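Local coordinates for protein putative tetR family transcription regulator (Shewanella loihica, PDB 3PPB) that probably binds DNA through an N-terminal helix-turn-helix domain and regulates transcription as a member of the TetR family, at residues Q55-L60 and Q104-L109; L21-G26 and N100-A105; E151-N156 and N190-R195. All coordinates share one frame; numbering follows the deposited sequence. Where two conformers were deposited one is given.

Contact 1: Q55-L60 and Q104-L109; sequences QLLEQL and QAFFQL. With EDO (1,2-ethanediol), chain F; EDO (1,2-ethanediol), chain I.
F106 sets the outer end of its ring, CE1 and CZ, against L57 and L60, two leucines that stand three residues apart and hence on the same side of helix 53-74. The ring corner at CE1 does most of the touching. CD2 of L60 comes to 3.6 Å from CE1 of F106, on an oblique approach, while CD1 of L57 reaches the ring edge close to its plane, 3.8 Å from the same CE1. The neighbouring ring atom shares the load: CZ of F106 is 4.0 Å from CG of L60. A long flat ring suits this place because it bridges the 9.8 Å between CA of L60 and CA of F106. With CG of F106 opposite the backbone N (chi1 174°), the ring is carried straight out from its helix, which brings its far corner to the methyls of the two leucines.

Helix 10-24 completes the surroundings: L19 and V23 pack on F106, and F22 on L60, while the ring of Y110 meets F106 at about 35°. Farther back, Q104 OE1 is hydrogen-bonded to Y161 OH and Q108 NE2 to L162 O, tying helix 101-110 to helix 150-170. Polar groups mark the margins. One 1,2-ethanediol donates from its O1 to OE2 of E58 (2.7 Å), and another donates from its O1 to the carbonyl O of Q108 (2.8 Å).

Apolar packing of this kind is in keeping with the TetR fold, in which the long helix 53-74 connects the DNA-binding domain to the helical body; F106 of helix 101-110 meets it where the two parts join.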
loop_
_atom_site.group_PDB
_atom_site.type_symbol
_atom_site.label_atom_id
_atom_site.label_comp_id
_atom_site.label_asym_id
_atom_site.label_seq_id
_atom_site.Cartn_x
_atom_site.Cartn_y
_atom_site.Cartn_z
ATOM N N GLN A 55 19.895 -9.041 1.841
ATOM C CA GLN A 55 20.771 -7.979 1.325
ATOM C C GLN A 55 20.499 -7.707 -0.160
ATOM O O GLN A 55 20.497 -6.545 -0.566
ATOM C CB GLN A 55 22.244 -8.325 1.555
ATOM C CG GLN A 55 22.719 -7.773 2.893
ATOM C CD GLN A 55 24.053 -8.322 3.315
ATOM O OE1 GLN A 55 24.138 -9.310 4.054
ATOM N NE2 GLN A 55 25.123 -7.663 2.892
ATOM N N LEU A 56 20.238 -8.775 -0.957
ATOM C CA LEU A 56 19.895 -8.638 -2.369
ATOM C C LEU A 56 18.583 -7.843 -2.505
ATOM O O LEU A 56 18.527 -6.916 -3.314
ATOM C CB LEU A 56 19.797 -10.022 -3.040
ATOM C CG LEU A 56 19.304 -10.127 -4.502
ATOM C CD1 LEU A 56 20.035 -9.147 -5.450
ATOM C CD2 LEU A 56 19.444 -11.575 -5.013
ATOM N N LEU A 57 17.556 -8.170 -1.696
ATOM C CA LEU A 57 16.286 -7.430 -1.718
ATOM C C LEU A 57 16.506 -5.954 -1.334
ATOM O O LEU A 57 15.926 -5.071 -1.960
ATOM C CB LEU A 57 15.226 -8.066 -0.784
ATOM C CG LEU A 57 13.921 -7.249 -0.595
ATOM C CD1 LEU A 57 13.184 -7.088 -1.903
ATOM C CD2 LEU A 57 13.024 -7.844 0.486
ATOM N N GLU A 58 17.333 -5.697 -0.308
ATOM C CA GLU A 58 17.599 -4.338 0.184
ATOM C C GLU A 58 18.329 -3.492 -0.872
ATOM O O GLU A 58 17.960 -2.334 -1.082
ATOM C CB GLU A 58 18.405 -4.395 1.482
ATOM C CG GLU A 58 17.582 -4.915 2.646
ATOM C CD GLU A 58 18.332 -5.179 3.939
ATOM O OE1 GLU A 58 19.570 -4.996 3.975
ATOM O OE2 GLU A 58 17.669 -5.558 4.930
ATOM N N GLN A 59 19.324 -4.093 -1.558
ATOM C CA GLN A 59 20.092 -3.406 -2.596
ATOM C C GLN A 59 19.210 -3.128 -3.804
ATOM O O GLN A 59 19.293 -2.044 -4.386
ATOM C CB GLN A 59 21.359 -4.200 -3.004
ATOM C CG GLN A 59 22.452 -4.259 -1.916
ATOM C CD GLN A 59 22.847 -2.898 -1.382
ATOM O OE1 GLN A 59 23.344 -2.036 -2.114
ATOM N NE2 GLN A 59 22.604 -2.666 -0.097
ATOM N N LEU A 60 18.349 -4.098 -4.164
ATOM C CA LEU A 60 17.400 -3.929 -5.260
ATOM C C LEU A 60 16.423 -2.791 -4.932
ATOM O O LEU A 60 16.210 -1.891 -5.753
ATOM C CB LEU A 60 16.644 -5.251 -5.487
ATOM C CG LEU A 60 15.577 -5.249 -6.570
ATOM C CD1 LEU A 60 16.166 -4.911 -7.950
ATOM C CD2 LEU A 60 14.831 -6.575 -6.598
ATOM N N GLN A 104 7.246 -0.959 -10.869
ATOM C CA GLN A 104 6.083 -0.410 -10.179
ATOM C C GLN A 104 5.373 -1.517 -9.359
ATOM O O GLN A 104 5.029 -1.286 -8.199
ATOM C CB GLN A 104 5.113 0.279 -11.156
ATOM C CG GLN A 104 3.809 0.761 -10.514
ATOM C CD GLN A 104 4.014 1.678 -9.325
ATOM O OE1 GLN A 104 5.016 2.397 -9.218
ATOM N NE2 GLN A 104 3.048 1.696 -8.418
ATOM N N ALA A 105 5.200 -2.721 -9.943
ATOM C CA ALA A 105 4.606 -3.860 -9.219
ATOM C C ALA A 105 5.463 -4.193 -7.967
ATOM O O ALA A 105 4.909 -4.499 -6.918
ATOM C CB ALA A 105 4.507 -5.071 -10.137
ATOM N N PHE A 106 6.811 -4.062 -8.081
ATOM C CA PHE A 106 7.794 -4.248 -7.007
ATOM C C PHE A 106 7.524 -3.230 -5.892
ATOM O O PHE A 106 7.554 -3.613 -4.725
ATOM C CB PHE A 106 9.239 -4.113 -7.559
ATOM C CG PHE A 106 10.320 -4.141 -6.503
ATOM C CD1 PHE A 106 10.820 -5.351 -6.033
ATOM C CD2 PHE A 106 10.823 -2.958 -5.961
ATOM C CE1 PHE A 106 11.798 -5.383 -5.036
ATOM C CE2 PHE A 106 11.803 -2.993 -4.962
ATOM C CZ PHE A 106 12.300 -4.206 -4.523
ATOM N N PHE A 107 7.214 -1.951 -6.237
ATOM C CA PHE A 107 6.877 -0.937 -5.214
ATOM C C PHE A 107 5.561 -1.296 -4.527
ATOM O O PHE A 107 5.462 -1.275 -3.307
ATOM C CB PHE A 107 6.765 0.475 -5.814
ATOM C CG PHE A 107 8.040 1.224 -6.121
ATOM C CD1 PHE A 107 9.244 0.875 -5.504
ATOM C CD2 PHE A 107 8.028 2.317 -6.971
ATOM C CE1 PHE A 107 10.411 1.588 -5.765
ATOM C CE2 PHE A 107 9.192 3.059 -7.196
ATOM C CZ PHE A 107 10.373 2.681 -6.604
ATOM N N GLN A 108 4.568 -1.670 -5.310
ATOM C CA GLN A 108 3.260 -2.029 -4.787
ATOM C C GLN A 108 3.430 -3.190 -3.783
ATOM O O GLN A 108 2.867 -3.164 -2.699
ATOM C CB GLN A 108 2.340 -2.374 -5.973
ATOM C CG GLN A 108 0.871 -2.062 -5.789
ATOM C CD GLN A 108 0.519 -0.631 -5.451
ATOM O OE1 GLN A 108 0.386 -0.287 -4.288
ATOM N NE2 GLN A 108 0.253 0.213 -6.445
ATOM N N LEU A 109 4.293 -4.135 -4.084
ATOM C CA LEU A 109 4.489 -5.250 -3.169
ATOM C C LEU A 109 5.387 -4.949 -1.964
ATOM O O LEU A 109 5.145 -5.526 -0.903
ATOM C CB LEU A 109 5.094 -6.444 -3.930
ATOM C CG LEU A 109 4.203 -7.151 -4.940
ATOM C CD1 LEU A 109 5.050 -7.910 -5.949
ATOM C CD2 LEU A 109 3.227 -8.089 -4.233
HETATM C C1 EDO F . 0.357 -2.330 -0.648
HETATM O O1 EDO F . 0.450 -1.859 -1.999
HETATM C C2 EDO F . 0.757 -1.195 0.289
HETATM O O2 EDO F . 1.066 -1.720 1.590
HETATM C C1 EDO I . 14.426 -7.132 3.930
HETATM O O1 EDO I . 15.038 -6.007 4.568
HETATM C C2 EDO I . 14.684 -8.437 4.670
HETATM O O2 EDO I . 14.849 -8.282 6.088
#

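Contact 2: L21-G26 and N100-A105; sequences LFVSQG and NPLKQA
V23 packs its branched side chain on L102 and A105, which lie three residues apart on helix 101-110. The contact is mainly between apolar methyls. CG1 of V23 lies 3.8 Å from CD1 of L102 and 4.0 Å from CB of A105, so a single methyl touches both partners. The other branch, CG2 of V23, rests 3.8 Å from the carbonyl O of L102, a van der Waals contact. L102 arrives from one side: its CG stands opposite the backbone N (chi1 -174°), which swings CD1 across to the valine. Alanine suits the other position, since its small methyl lets the helices draw close, 6.7 Å between CA of V23 and CA of A105.

A serine in place of V23 would probably leave the CD1 methyl of L102 and the methyl of A105 without much of their apolar cover.

A polar bond lies beside the patch: K103 NZ forms a salt bridge with E67 OE1.

Dispersion between methyls sets no direction here; a directional bond between helix 10-24 of the DNA-binding domain and helix 101-110 of the body is the one joining Y110 OH and the carbonyl O of F22.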
loop_
_atom_site.group_PDB
_atom_site.type_symbol
_atom_site.label_atom_id
_atom_site.label_comp_id
_atom_site.label_asym_id
_atom_site.label_seq_id
_atom_site.Cartn_x
_atom_site.Cartn_y
_atom_site.Cartn_z
ATOM N N LEU A 21 11.706 -12.224 -10.317
ATOM C CA LEU A 21 11.247 -13.312 -9.452
ATOM C C LEU A 21 10.588 -12.835 -8.166
ATOM O O LEU A 21 9.584 -13.427 -7.773
ATOM C CB LEU A 21 12.391 -14.282 -9.133
ATOM C CG LEU A 21 12.916 -15.104 -10.314
ATOM C CD1 LEU A 21 14.235 -15.735 -9.983
ATOM C CD2 LEU A 21 11.911 -16.189 -10.742
ATOM N N PHE A 22 11.122 -11.775 -7.517
ATOM C CA PHE A 22 10.520 -11.233 -6.291
ATOM C C PHE A 22 9.119 -10.683 -6.575
ATOM O O PHE A 22 8.288 -10.644 -5.674
ATOM C CB PHE A 22 11.401 -10.146 -5.646
ATOM C CG PHE A 22 12.695 -10.610 -5.016
ATOM C CD1 PHE A 22 12.894 -11.952 -4.704
ATOM C CD2 PHE A 22 13.700 -9.703 -4.708
ATOM C CE1 PHE A 22 14.079 -12.376 -4.104
ATOM C CE2 PHE A 22 14.883 -10.123 -4.107
ATOM C CZ PHE A 22 15.075 -11.463 -3.820
ATOM N N VAL A 23 8.843 -10.302 -7.824
ATOM C CA VAL A 23 7.519 -9.802 -8.182
ATOM C C VAL A 23 6.582 -10.984 -8.524
ATOM O O VAL A 23 5.462 -11.023 -8.024
ATOM C CB VAL A 23 7.606 -8.776 -9.340
ATOM C CG1 VAL A 23 6.266 -8.618 -10.063
ATOM C CG2 VAL A 23 8.123 -7.440 -8.834
ATOM N N SER A 24 7.024 -11.923 -9.386
ATOM C CA SER A 24 6.157 -13.025 -9.818
ATOM C C SER A 24 5.994 -14.132 -8.777
ATOM O O SER A 24 4.945 -14.770 -8.763
ATOM C CB SER A 24 6.650 -13.621 -11.131
ATOM O OG SER A 24 8.026 -13.951 -11.058
ATOM N N GLN A 25 6.998 -14.357 -7.908
ATOM C CA GLN A 25 6.961 -15.450 -6.920
ATOM C C GLN A 25 7.113 -15.014 -5.456
ATOM O O GLN A 25 7.070 -15.864 -4.572
ATOM C CB GLN A 25 8.083 -16.443 -7.216
ATOM C CG GLN A 25 7.912 -17.215 -8.509
ATOM C CD GLN A 25 9.096 -18.092 -8.828
ATOM O OE1 GLN A 25 9.258 -18.538 -9.967
ATOM N NE2 GLN A 25 9.947 -18.370 -7.842
ATOM N N GLY A 26 7.367 -13.737 -5.215
ATOM C CA GLY A 26 7.582 -13.232 -3.866
ATOM C C GLY A 26 9.007 -13.436 -3.397
ATOM O O GLY A 26 9.789 -14.125 -4.047
ATOM N N ASN A 100 7.165 1.704 -16.313
ATOM C CA ASN A 100 7.977 0.614 -15.734
ATOM C C ASN A 100 7.082 -0.342 -14.943
ATOM O O ASN A 100 7.100 -0.310 -13.712
ATOM C CB ASN A 100 9.084 1.210 -14.842
ATOM C CG ASN A 100 9.933 2.238 -15.557
ATOM O OD1 ASN A 100 10.928 1.903 -16.194
ATOM N ND2 ASN A 100 9.524 3.499 -15.538
ATOM N N PRO A 101 6.252 -1.169 -15.625
ATOM C CA PRO A 101 5.269 -1.995 -14.889
ATOM C C PRO A 101 5.876 -3.004 -13.909
ATOM O O PRO A 101 5.289 -3.218 -12.849
ATOM C CB PRO A 101 4.466 -2.697 -16.000
ATOM C CG PRO A 101 5.296 -2.571 -17.231
ATOM C CD PRO A 101 6.059 -1.293 -17.086
ATOM N N LEU A 102 7.055 -3.571 -14.214
ATOM C CA LEU A 102 7.684 -4.522 -13.302
ATOM C C LEU A 102 8.189 -3.835 -12.007
ATOM O O LEU A 102 7.854 -4.287 -10.896
ATOM C CB LEU A 102 8.830 -5.263 -14.015
ATOM C CG LEU A 102 9.507 -6.387 -13.247
ATOM C CD1 LEU A 102 8.511 -7.472 -12.845
ATOM C CD2 LEU A 102 10.584 -7.009 -14.097
ATOM N N LYS A 103 8.960 -2.741 -12.158
ATOM C CA LYS A 103 9.485 -1.972 -11.031
ATOM C C LYS A 103 8.358 -1.354 -10.203
ATOM O O LYS A 103 8.467 -1.294 -8.974
ATOM C CB LYS A 103 10.443 -0.887 -11.524
ATOM C CG LYS A 103 11.767 -1.458 -11.959
ATOM C CD LYS A 103 12.581 -0.473 -12.781
ATOM C CE LYS A 103 13.813 -1.193 -13.285
ATOM N NZ LYS A 103 14.597 -0.334 -14.202
ATOM N N GLN A 104 7.246 -0.959 -10.869
ATOM C CA GLN A 104 6.083 -0.410 -10.179
ATOM C C GLN A 104 5.373 -1.517 -9.359
ATOM O O GLN A 104 5.029 -1.286 -8.199
ATOM C CB GLN A 104 5.113 0.279 -11.156
ATOM C CG GLN A 104 3.809 0.761 -10.514
ATOM C CD GLN A 104 4.014 1.678 -9.325
ATOM O OE1 GLN A 104 5.016 2.397 -9.218
ATOM N NE2 GLN A 104 3.048 1.696 -8.418
ATOM N N ALA A 105 5.200 -2.721 -9.943
ATOM C CA ALA A 105 4.606 -3.860 -9.219
ATOM C C ALA A 105 5.463 -4.193 -7.967
ATOM O O ALA A 105 4.909 -4.499 -6.918
ATOM C CB ALA A 105 4.507 -5.071 -10.137
#

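Contact 3: E151-N156 and N190-R195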
loop_
_atom_site.group_PDB
_atom_site.type_symbol
_atom_site.label_atom_id
_atom_site.label_comp_id
_atom_site.label_asym_id
_atom_site.label_seq_id
_atom_site.Cartn_x
_atom_site.Cartn_y
_atom_site.Cartn_z
ATOM N N GLU A 151 6.523 13.477 8.870
ATOM C CA GLU A 151 6.625 12.067 8.496
ATOM C C GLU A 151 5.269 11.452 8.120
ATOM O O GLU A 151 5.207 10.610 7.229
ATOM C CB GLU A 151 7.313 11.236 9.576
ATOM C CG GLU A 151 7.919 10.004 8.928
ATOM C CD GLU A 151 8.513 8.960 9.839
ATOM O OE1 GLU A 151 9.262 9.343 10.764
ATOM O OE2 GLU A 151 8.299 7.754 9.574
ATOM N N LEU A 152 4.194 11.888 8.777
ATOM C CA LEU A 152 2.839 11.431 8.468
ATOM C C LEU A 152 2.470 11.949 7.078
ATOM O O LEU A 152 1.893 11.222 6.281
ATOM C CB LEU A 152 1.834 11.930 9.540
ATOM C CG LEU A 152 0.342 11.611 9.306
ATOM C CD1 LEU A 152 0.084 10.107 9.070
ATOM C CD2 LEU A 152 -0.497 12.123 10.441
HETATM N N MSE A 153 2.836 13.197 6.778
HETATM C CA MSE A 153 2.547 13.775 5.468
HETATM C C MSE A 153 3.320 13.016 4.372
HETATM O O MSE A 153 2.741 12.759 3.331
HETATM C CB MSE A 153 2.865 15.278 5.468
HETATM C CG MSE A 153 1.969 16.070 6.447
HETATM SE SE MSE A 153 2.356 17.954 6.339
HETATM C CE MSE A 153 1.357 18.394 4.775
ATOM N N GLN A 154 4.616 12.640 4.608
ATOM C CA GLN A 154 5.365 11.907 3.568
ATOM C C GLN A 154 4.765 10.519 3.385
ATOM O O GLN A 154 4.614 10.099 2.239
ATOM C CB GLN A 154 6.888 11.822 3.819
ATOM C CG GLN A 154 7.646 11.331 2.565
ATOM C CD GLN A 154 9.156 11.468 2.553
ATOM O OE1 GLN A 154 9.758 12.229 3.325
ATOM N NE2 GLN A 154 9.802 10.765 1.624
ATOM N N ASP A 155 4.363 9.818 4.482
ATOM C CA ASP A 155 3.720 8.503 4.344
ATOM C C ASP A 155 2.439 8.658 3.563
ATOM O O ASP A 155 2.098 7.794 2.755
ATOM C CB ASP A 155 3.418 7.866 5.707
ATOM C CG ASP A 155 4.608 7.215 6.385
ATOM O OD1 ASP A 155 5.669 7.102 5.738
ATOM O OD2 ASP A 155 4.477 6.838 7.569
ATOM N N ASN A 156 1.711 9.764 3.815
ATOM C CA ASN A 156 0.458 10.019 3.136
ATOM C C ASN A 156 0.703 10.191 1.637
ATOM O O ASN A 156 -0.038 9.600 0.854
ATOM C CB ASN A 156 -0.263 11.215 3.749
ATOM C CG ASN A 156 -1.546 11.502 3.045
ATOM O OD1 ASN A 156 -2.528 10.746 3.133
ATOM N ND2 ASN A 156 -1.472 12.505 2.204
ATOM N N ASN A 190 -5.070 18.325 -2.235
ATOM C CA ASN A 190 -6.069 18.728 -1.236
ATOM C C ASN A 190 -5.889 18.037 0.108
ATOM O O ASN A 190 -6.298 18.600 1.128
ATOM C CB ASN A 190 -7.482 18.555 -1.767
ATOM C CG ASN A 190 -7.785 19.570 -2.833
ATOM O OD1 ASN A 190 -7.056 20.544 -3.019
ATOM N ND2 ASN A 190 -8.843 19.351 -3.585
ATOM N N ALA A 191 -5.248 16.860 0.140
ATOM C CA ALA A 191 -4.964 16.224 1.436
ATOM C C ALA A 191 -4.037 17.105 2.258
ATOM O O ALA A 191 -4.250 17.250 3.452
ATOM C CB ALA A 191 -4.306 14.846 1.234
HETATM N N MSE A 192 -3.039 17.720 1.598
HETATM C CA MSE A 192 -1.971 18.545 2.187
HETATM C C MSE A 192 -2.269 20.023 2.324
HETATM O O MSE A 192 -1.671 20.679 3.168
HETATM C CB MSE A 192 -0.722 18.487 1.286
HETATM C CG MSE A 192 -0.146 17.111 1.048
HETATM SE SE MSE A 192 1.618 17.338 0.284
HETATM C CE MSE A 192 1.138 17.917 -1.530
ATOM N N ALA A 193 -3.051 20.601 1.379
ATOM C CA ALA A 193 -3.260 22.047 1.327
ATOM C C ALA A 193 -3.950 22.583 2.576
ATOM O O ALA A 193 -4.781 21.878 3.161
ATOM C CB ALA A 193 -4.064 22.419 0.080
ATOM N N VAL A 194 -3.616 23.844 2.971
ATOM C CA VAL A 194 -4.232 24.540 4.112
ATOM C C VAL A 194 -5.721 24.753 3.832
ATOM O O VAL A 194 -6.105 25.026 2.681
ATOM C CB VAL A 194 -3.595 25.919 4.463
ATOM C CG1 VAL A 194 -2.285 25.788 5.211
ATOM C CG2 VAL A 194 -3.448 26.810 3.234
ATOM N N ARG A 195 -6.543 24.693 4.884
ATOM C CA ARG A 195 -7.987 24.956 4.829
ATOM C C ARG A 195 -8.359 25.987 5.895
ATOM O O ARG A 195 -7.673 26.012 6.943
ATOM C CB ARG A 195 -8.778 23.669 5.023
ATOM C CG ARG A 195 -8.850 22.848 3.731
ATOM C CD ARG A 195 -10.038 21.904 3.696
ATOM N NE ARG A 195 -11.309 22.623 3.611
ATOM C CZ ARG A 195 -12.181 22.508 2.613
ATOM N NH1 ARG A 195 -11.950 21.666 1.611
ATOM N NH2 ARG A 195 -13.293 23.230 2.613
ATOM O OXT ARG A 195 -9.306 26.781 5.669
#
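The amide of N156 is the flat group here, and the methyl of A191 meets it at its nitrogen, 3.8 Å from CB of A191 to ND2 of N156. The methyl stands somewhat out of the amide plane without lying over the middle of the group. The amide's own bonds run elsewhere: ND2 is hydrogen-bonded to Q160 OE1 of the same chain, and OD1 to Q160 NE2 of the second subunit. Gripped at both ends, the group is probably fixed in its rotation, and asparagine suits the place because a single short side chain offers a donor and an acceptor at once in a buried setting. Its CG lies opposite the backbone N (chi1 179°), a course that carries the amide out to helix 178-192. Alanine is apt across from it, being small enough to come near without competing for those bonds.

One turn earlier, M153 supplies the apolar half. This selenomethionine bends at its last torsion (chi3 80°), and its terminal CE lies 4.1 Å from CB of M192 and equally far from the carbonyl O of M192. A long, flexible chain ending in a selenoether methyl can reach across to the backbone and CB of M192, and I136, Q140 and Y148 pack around it. Beyond, backbone hydrogen bonds of M192 with A146 and of V194 with E144 hold the closing segment, and R195 NH1 bonds to V194 O of the second subunit.

TetR-family dimers commonly pair through their last two long helices, and the bonds to the second subunit agree with that. Within the chain the two segments meet by packing alone, methyl on methylene and methyl against amide nitrogen; N156 spends its directional bonding partly across the dimer, joining tertiary to quaternary structure.

Overall arrangement
Contacts 1 and 2 work on the same element, helix 101-110, which meets helix 53-74 in the first and helix 10-24 in the second. They adjoin directly, CG2 of V23 lying 3.7 Å from CA of F106, and together they seat the DNA-binding domain on the body. Contact 1 is buried and centres on an aromatic ring among leucines; contact 2 lies nearer the surface and uses aliphatic methyls. Contact 3, also buried, sits on the opposite side of the chain's centre, its centre about 25 Å from that of contact 1. Its amide, unlike the wholly hydrocarbon side chains that meet in the other two, is bonded to Q160 of the second subunit.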